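Local coordinates for GTP-binding nuclear protein GSP1 (Encephalitozoon cuniculi, PDB 4DJT), which binds guanine nucleotides as a Ran-family small GTPase and is probably required for protein import into the nucleus and for RNA export, at residues A[75-78]-A[79-83]; A[166-169]-A[170-174]. All coordinates share one frame; numbering follows the deposited sequence.

Contact 1 of 2, residues A[75-78]-A[79-83]; sequences AVLK and DVYYI
Leu77 lays its methyl CD1 on the Tyr81 ring in a short-range contact at the turn that leads from a loop into the short helix 79-82, within the predicted Switch-II of this Ras-like GTPase fold. The extended loop ends at Lys78, and the chain then coils. Lys78 O accepts a hydrogen bond from Tyr81 N at 3.0 Å, a bent one (N-H...O 141°) whose donor stands well above the carbonyl plane. The next full turn is made by Ile83 N, which bonds to Asp79 O at 3.0 Å.

On the inner side, Leu77 CD1 sits 3.9 Å from the centroid of the Tyr81 ring, a CH-pi contact over one face, displaced toward the rim where CD1 of the tyrosine is 3.5 Å away. Tyr81 CG lies anti to its own backbone N (chi1 -174°), which stands the ring alongside the Leu77 side chain, one face toward its CD1. The same methyl also touches Tyr82, whose OH is 3.8 Å from Leu77 CD1, so one branch of the leucine serves both tyrosines. Both phenol ends are tied down: Tyr81 OH hydrogen-bonds to Leu16 O on strand 11-17, and Tyr82 OH to Glu109 OE2 on helix 103-114. The Tyr81 side chain comes within about 8 Å of the bound magnesium ion, placing this packing near the nucleotide site without touching it.

Toward solvent, Lys78 CB rests against Val80 CG2, while its extended chain carries NZ off to Thr43 O. A water at the edge of the Tyr82 ring, in its plane, bridges the turn, giving one hydrogen bond to Leu77 O at 2.9 Å and another to Asp79 OD1 at 2.9 Å.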
ATOM      1  N   ALA A  75       2.955 -13.345  12.440  1.00 34.16           N
ATOM      2  CA  ALA A  75       2.559 -14.447  11.559  1.00 34.83           C
ATOM      3  C   ALA A  75       2.747 -14.141  10.104  1.00 34.99           C
ATOM      4  O   ALA A  75       2.962 -12.997   9.726  1.00 35.24           O
ATOM      5  CB  ALA A  75       1.101 -14.808  11.814  1.00 34.56           C
ATOM      6  N   VAL A  76       2.640 -15.181   9.276  1.00 36.40           N
ATOM      7  CA  VAL A  76       2.665 -15.042   7.820  1.00 34.31           C
ATOM      8  C   VAL A  76       1.252 -14.768   7.314  1.00 31.18           C
ATOM      9  O   VAL A  76       0.300 -15.337   7.808  1.00 31.86           O
ATOM     10  CB  VAL A  76       3.199 -16.336   7.154  1.00 37.08           C
ATOM     11  CG1 VAL A  76       2.232 -17.495   7.368  1.00 40.47           C
ATOM     12  CG2 VAL A  76       3.461 -16.130   5.668  1.00 36.44           C
ATOM     13  N   LEU A  77       1.115 -13.906   6.323  1.00 29.30           N
ATOM     14  CA  LEU A  77      -0.210 -13.612   5.773  1.00 27.67           C
ATOM     15  C   LEU A  77      -0.669 -14.769   4.903  1.00 28.77           C
ATOM     16  O   LEU A  77       0.157 -15.441   4.266  1.00 29.32           O
ATOM     17  CB  LEU A  77      -0.203 -12.301   4.959  1.00 26.48           C
ATOM     18  CG  LEU A  77       0.193 -10.998   5.679  1.00 25.17           C
ATOM     19  CD1 LEU A  77       0.013  -9.823   4.721  1.00 24.08           C
ATOM     20  CD2 LEU A  77      -0.657 -10.791   6.926  1.00 24.64           C
ATOM     21  N   LYS A  78      -1.983 -15.007   4.900  1.00 27.11           N
ATOM     22  CA  LYS A  78      -2.604 -16.049   4.098  1.00 27.24           C
ATOM     23  C   LYS A  78      -2.532 -15.670   2.621  1.00 26.18           C
ATOM     24  O   LYS A  78      -2.527 -14.499   2.274  1.00 24.87           O
ATOM     25  CB  LYS A  78      -4.074 -16.226   4.507  1.00 28.17           C
ATOM     26  CG  LYS A  78      -4.272 -17.047   5.766  1.00 29.41           C
ATOM     27  CD  LYS A  78      -5.692 -16.916   6.291  1.00 30.25           C
ATOM     28  CE  LYS A  78      -5.895 -17.722   7.573  1.00 31.23           C
ATOM     29  NZ  LYS A  78      -7.343 -17.905   7.919  1.00 32.13           N
ATOM     30  N   ASP A  79      -2.478 -16.680   1.764  1.00 26.38           N
ATOM     31  CA  ASP A  79      -2.476 -16.482   0.328  1.00 25.67           C
ATOM     32  C   ASP A  79      -3.685 -15.690  -0.146  1.00 23.36           C
ATOM     33  O   ASP A  79      -3.571 -14.900  -1.068  1.00 22.05           O
ATOM     34  CB  ASP A  79      -2.441 -17.838  -0.410  1.00 27.97           C
ATOM     35  CG  ASP A  79      -1.105 -18.591  -0.234  1.00 30.46           C
ATOM     36  OD1 ASP A  79      -0.129 -18.016   0.305  1.00 30.17           O
ATOM     37  OD2 ASP A  79      -1.037 -19.772  -0.651  1.00 33.03           O
ATOM     38  N   VAL A  80      -4.843 -15.908   0.480  1.00 23.09           N
ATOM     39  CA  VAL A  80      -6.071 -15.182   0.100  1.00 22.12           C
ATOM     40  C   VAL A  80      -5.950 -13.668   0.267  1.00 20.60           C
ATOM     41  O   VAL A  80      -6.656 -12.930  -0.394  1.00 20.84           O
ATOM     42  CB  VAL A  80      -7.330 -15.703   0.838  1.00 22.70           C
ATOM     43  CG1 VAL A  80      -7.809 -17.002   0.193  1.00 24.83           C
ATOM     44  CG2 VAL A  80      -7.055 -15.892   2.320  1.00 22.81           C
ATOM     45  N   TYR A  81      -5.044 -13.223   1.121  1.00 18.91           N
ATOM     46  CA  TYR A  81      -4.734 -11.805   1.214  1.00 17.65           C
ATOM     47  C   TYR A  81      -4.263 -11.295  -0.137  1.00 17.55           C
ATOM     48  O   TYR A  81      -4.690 -10.230  -0.594  1.00 18.05           O
ATOM     49  CB  TYR A  81      -3.690 -11.542   2.295  1.00 16.39           C
ATOM     50  CG  TYR A  81      -3.417 -10.064   2.566  1.00 15.35           C
ATOM     51  CD1 TYR A  81      -2.289  -9.429   2.056  1.00 14.76           C
ATOM     52  CD2 TYR A  81      -4.297  -9.297   3.331  1.00 14.77           C
ATOM     53  CE1 TYR A  81      -2.052  -8.069   2.288  1.00 14.07           C
ATOM     54  CE2 TYR A  81      -4.067  -7.950   3.554  1.00 14.15           C
ATOM     55  CZ  TYR A  81      -2.950  -7.335   3.030  1.00 13.98           C
ATOM     56  OH  TYR A  81      -2.718  -5.985   3.338  1.00 13.99           O
ATOM     57  N   TYR A  82      -3.358 -12.054  -0.759  1.00 18.73           N
ATOM     58  CA  TYR A  82      -2.723 -11.633  -2.012  1.00 19.49           C
ATOM     59  C   TYR A  82      -3.583 -11.926  -3.242  1.00 20.12           C
ATOM     60  O   TYR A  82      -3.533 -11.197  -4.232  1.00 18.58           O
ATOM     61  CB  TYR A  82      -1.363 -12.283  -2.157  1.00 19.76           C
ATOM     62  CG  TYR A  82      -0.406 -11.930  -1.062  1.00 20.32           C
ATOM     63  CD1 TYR A  82      -0.037 -10.612  -0.834  1.00 19.92           C
ATOM     64  CD2 TYR A  82       0.137 -12.881  -0.273  1.00 21.76           C
ATOM     65  CE1 TYR A  82       0.843 -10.274   0.158  1.00 20.20           C
ATOM     66  CE2 TYR A  82       1.037 -12.549   0.734  1.00 22.49           C
ATOM     67  CZ  TYR A  82       1.393 -11.233   0.920  1.00 21.17           C
ATOM     68  OH  TYR A  82       2.263 -10.897   1.916  1.00 22.20           O
ATOM     69  N   ILE A  83      -4.348 -13.017  -3.203  1.00 21.27           N
ATOM     70  CA  ILE A  83      -5.024 -13.510  -4.412  1.00 22.37           C
ATOM     71  C   ILE A  83      -5.919 -12.450  -5.052  1.00 21.69           C
ATOM     72  O   ILE A  83      -6.679 -11.771  -4.375  1.00 20.96           O
ATOM     73  CB  ILE A  83      -5.881 -14.758  -4.121  1.00 25.04           C
ATOM     74  CG1 ILE A  83      -4.972 -15.962  -3.874  1.00 25.96           C
ATOM     75  CG2 ILE A  83      -6.812 -15.063  -5.305  1.00 25.70           C
ATOM     76  CD1 ILE A  83      -5.713 -17.245  -3.480  1.00 27.51           C
TER
HETATM   77  O   HOH W   1       1.397 -15.996   1.729  1.00 39.61           O

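Contact 2 of 2, residues A[166-169]-A[170-174]; sequences FLHL and ARIFT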
ATOM      1  N   PHE A 166      -0.914   5.733  -5.996  1.00 12.24           N
ATOM      2  CA  PHE A 166      -2.146   5.429  -6.747  1.00 12.36           C
ATOM      3  C   PHE A 166      -2.090   6.018  -8.142  1.00 12.15           C
ATOM      4  O   PHE A 166      -2.532   5.399  -9.127  1.00 12.25           O
ATOM      5  CB  PHE A 166      -3.381   5.921  -5.984  1.00 12.33           C
ATOM      6  CG  PHE A 166      -3.611   5.198  -4.708  1.00 12.32           C
ATOM      7  CD1 PHE A 166      -4.011   3.883  -4.717  1.00 12.09           C
ATOM      8  CD2 PHE A 166      -3.344   5.798  -3.483  1.00 11.68           C
ATOM      9  CE1 PHE A 166      -4.150   3.175  -3.545  1.00 12.04           C
ATOM     10  CE2 PHE A 166      -3.497   5.103  -2.326  1.00 12.09           C
ATOM     11  CZ  PHE A 166      -3.911   3.794  -2.332  1.00 11.78           C
ATOM     12  N   LEU A 167      -1.558   7.213  -8.264  1.00 12.73           N
ATOM     13  CA  LEU A 167      -1.378   7.824  -9.583  1.00 13.02           C
ATOM     14  C   LEU A 167      -0.523   6.941 -10.478  1.00 13.07           C
ATOM     15  O   LEU A 167      -0.877   6.677 -11.629  1.00 13.13           O
ATOM     16  CB  LEU A 167      -0.772   9.216  -9.453  1.00 13.30           C
ATOM     17  CG  LEU A 167      -0.605  10.046 -10.739  1.00 13.52           C
ATOM     18  CD1 LEU A 167      -1.932  10.229 -11.462  1.00 13.83           C
ATOM     19  CD2 LEU A 167       0.055  11.398 -10.424  1.00 13.92           C
ATOM     20  N   HIS A 168       0.616   6.479  -9.961  1.00 12.76           N
ATOM     21  CA  HIS A 168       1.470   5.544 -10.722  1.00 13.10           C
ATOM     22  C   HIS A 168       0.754   4.273 -11.137  1.00 12.52           C
ATOM     23  O   HIS A 168       0.825   3.848 -12.288  1.00 13.12           O
ATOM     24  CB  HIS A 168       2.715   5.165  -9.936  1.00 13.03           C
ATOM     25  CG  HIS A 168       3.695   4.343 -10.738  1.00 13.96           C
ATOM     26  ND1 HIS A 168       4.382   4.856 -11.755  1.00 15.00           N
ATOM     27  CD2 HIS A 168       4.007   2.986 -10.699  1.00 14.04           C
ATOM     28  CE1 HIS A 168       5.150   3.897 -12.308  1.00 15.45           C
ATOM     29  NE2 HIS A 168       4.912   2.759 -11.673  1.00 15.02           N
ATOM     30  N   LEU A 169       0.047   3.672 -10.195  1.00 12.65           N
ATOM     31  CA  LEU A 169      -0.678   2.424 -10.436  1.00 12.63           C
ATOM     32  C   LEU A 169      -1.755   2.608 -11.513  1.00 12.92           C
ATOM     33  O   LEU A 169      -1.859   1.789 -12.423  1.00 13.45           O
ATOM     34  CB  LEU A 169      -1.277   1.890  -9.111  1.00 12.66           C
ATOM     35  CG  LEU A 169      -0.304   1.332  -8.049  1.00 12.83           C
ATOM     36  CD1 LEU A 169      -0.998   1.081  -6.710  1.00 12.69           C
ATOM     37  CD2 LEU A 169       0.363   0.046  -8.558  1.00 13.36           C
ATOM     38  N   ALA A 170      -2.503   3.702 -11.453  1.00 13.11           N
ATOM     39  CA  ALA A 170      -3.512   4.033 -12.486  1.00 13.90           C
ATOM     40  C   ALA A 170      -2.900   4.173 -13.870  1.00 14.30           C
ATOM     41  O   ALA A 170      -3.465   3.661 -14.896  1.00 15.38           O
ATOM     42  CB  ALA A 170      -4.270   5.312 -12.120  1.00 13.61           C
ATOM     43  N   ARG A 171      -1.719   4.793 -13.935  1.00 14.36           N
ATOM     44  CA  ARG A 171      -0.984   4.888 -15.192  1.00 14.93           C
ATOM     45  C   ARG A 171      -0.576   3.543 -15.778  1.00 15.74           C
ATOM     46  O   ARG A 171      -0.807   3.294 -16.976  1.00 16.61           O
ATOM     47  CB  ARG A 171       0.234   5.810 -15.029  1.00 14.69           C
ATOM     48  CG  ARG A 171      -0.178   7.228 -14.789  1.00 14.88           C
ATOM     49  CD  ARG A 171       0.928   8.141 -14.275  1.00 15.26           C
ATOM     50  NE  ARG A 171       0.490   9.530 -14.342  1.00 15.92           N
ATOM     51  CZ  ARG A 171       1.194  10.580 -13.914  1.00 16.91           C
ATOM     52  NH1 ARG A 171       2.404  10.427 -13.351  1.00 17.18           N
ATOM     53  NH2 ARG A 171       0.676  11.794 -14.042  1.00 17.71           N
ATOM     54  N   ILE A 172      -0.032   2.662 -14.942  1.00 16.30           N
ATOM     55  CA  ILE A 172       0.319   1.306 -15.350  1.00 17.17           C
ATOM     56  C   ILE A 172      -0.904   0.546 -15.876  1.00 18.15           C
ATOM     57  O   ILE A 172      -0.887  -0.063 -16.981  1.00 17.74           O
ATOM     58  CB  ILE A 172       0.959   0.496 -14.177  1.00 17.39           C
ATOM     59  CG1 ILE A 172       2.345   1.076 -13.760  1.00 17.32           C
ATOM     60  CG2 ILE A 172       1.083  -0.975 -14.571  1.00 18.11           C
ATOM     61  CD1 ILE A 172       3.458   1.050 -14.824  1.00 17.04           C
ATOM     62  N   PHE A 173      -1.970   0.565 -15.079  1.00 18.00           N
ATOM     63  CA  PHE A 173      -3.138  -0.220 -15.393  1.00 19.26           C
ATOM     64  C   PHE A 173      -3.841   0.268 -16.649  1.00 19.77           C
ATOM     65  O   PHE A 173      -4.301  -0.573 -17.459  1.00 21.48           O
ATOM     66  CB  PHE A 173      -4.096  -0.211 -14.220  1.00 17.78           C
ATOM     67  CG  PHE A 173      -3.553  -0.869 -12.965  1.00 17.11           C
ATOM     68  CD1 PHE A 173      -2.673  -1.954 -13.037  1.00 17.63           C
ATOM     69  CD2 PHE A 173      -3.972  -0.441 -11.729  1.00 16.50           C
ATOM     70  CE1 PHE A 173      -2.207  -2.571 -11.887  1.00 17.34           C
ATOM     71  CE2 PHE A 173      -3.544  -1.062 -10.584  1.00 16.05           C
ATOM     72  CZ  PHE A 173      -2.634  -2.108 -10.654  1.00 16.34           C
ATOM     73  N   THR A 174      -3.939   1.593 -16.821  1.00 19.22           N
ATOM     74  CA  THR A 174      -4.600   2.187 -18.009  1.00 19.96           C
ATOM     75  C   THR A 174      -3.671   2.262 -19.216  1.00 21.12           C
ATOM     76  O   THR A 174      -4.139   2.381 -20.361  1.00 22.10           O
ATOM     77  CB  THR A 174      -5.150   3.613 -17.762  1.00 19.68           C
ATOM     78  OG1 THR A 174      -4.061   4.522 -17.478  1.00 18.67           O
ATOM     79  CG2 THR A 174      -6.183   3.648 -16.639  1.00 19.03           C
TER
HETATM   80  O   HOH W   2       3.866   7.724 -12.413  1.00 22.81           O
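Leu167 spreads its branched end beneath the guanidinium of Arg171, one turn further along helix 164-174. CG stands over the centre of the flat group, 3.7 Å from Arg171 CZ, and CD2 lies 3.7 Å from NH2. With Leu167 CG swung anti to the backbone N (chi1 -176°) and the arginine chain extended as far as NE, the two side chains meet at a slant and the guanidinium is laid across the leucine. The polar rim of the guanidinium is engaged too: NE hydrogen-bonds to Leu179 O, and NH1 gives a hydrogen bond to a water at 3.2 Å. That water also bonds to His168 ND1 at 3.0 Å, lying in the imidazole plane, and so links the two residues.

Ile172 CG1 comes obliquely to the His168 ring, nearest to NE2, and lies 4.1 Å from the ring centroid in an off-centre CH-pi contact. Alpha-helical bonds such as Arg171 N to Leu167 O and Ile172 N to His168 O set these pairs a turn apart. Phe173 turns a ring face to the backbone, its CD2 3.1 Å from Leu169 O, while that oxygen takes the hydrogen bond of Phe173 N. Ala170 O accepts twice, from Thr174 N and, at 2.8 Å, from Thr174 OG1, the donors coming from opposite faces of the carbonyl plane.

The apolar flank of this helix of the Ras-like fold packs on the central sheet. Phe166 meets Phe63 of strand 60-68 and also touches helix 24-28, Ala170 lies on Ile61 and Phe63, and Leu169 and Phe173 reach Ile14 of strand 11-17, with Phe173 stacking on Tyr12.

Overall arrangement
Both contacts are local, each made along one unbroken run of chain, so neither closes a long loop; they follow in series and do not cross. From the N terminus, strand 11-17 leads to the P-loop and helix 24-28, and strand 60-68 runs on into Switch-II, where contact 1 forms the entry to helix 79-82. The chain then adds the remaining parallel strands before contact 2, on helix 164-174. The nearest atoms of the two contacts are about 11 Å apart, and the sheet joins them: both pack on strands 11-17 and 60-68, from opposite faces of the sheet. Contact 1 also reaches helix 103-114, and contact 2 helix 24-28.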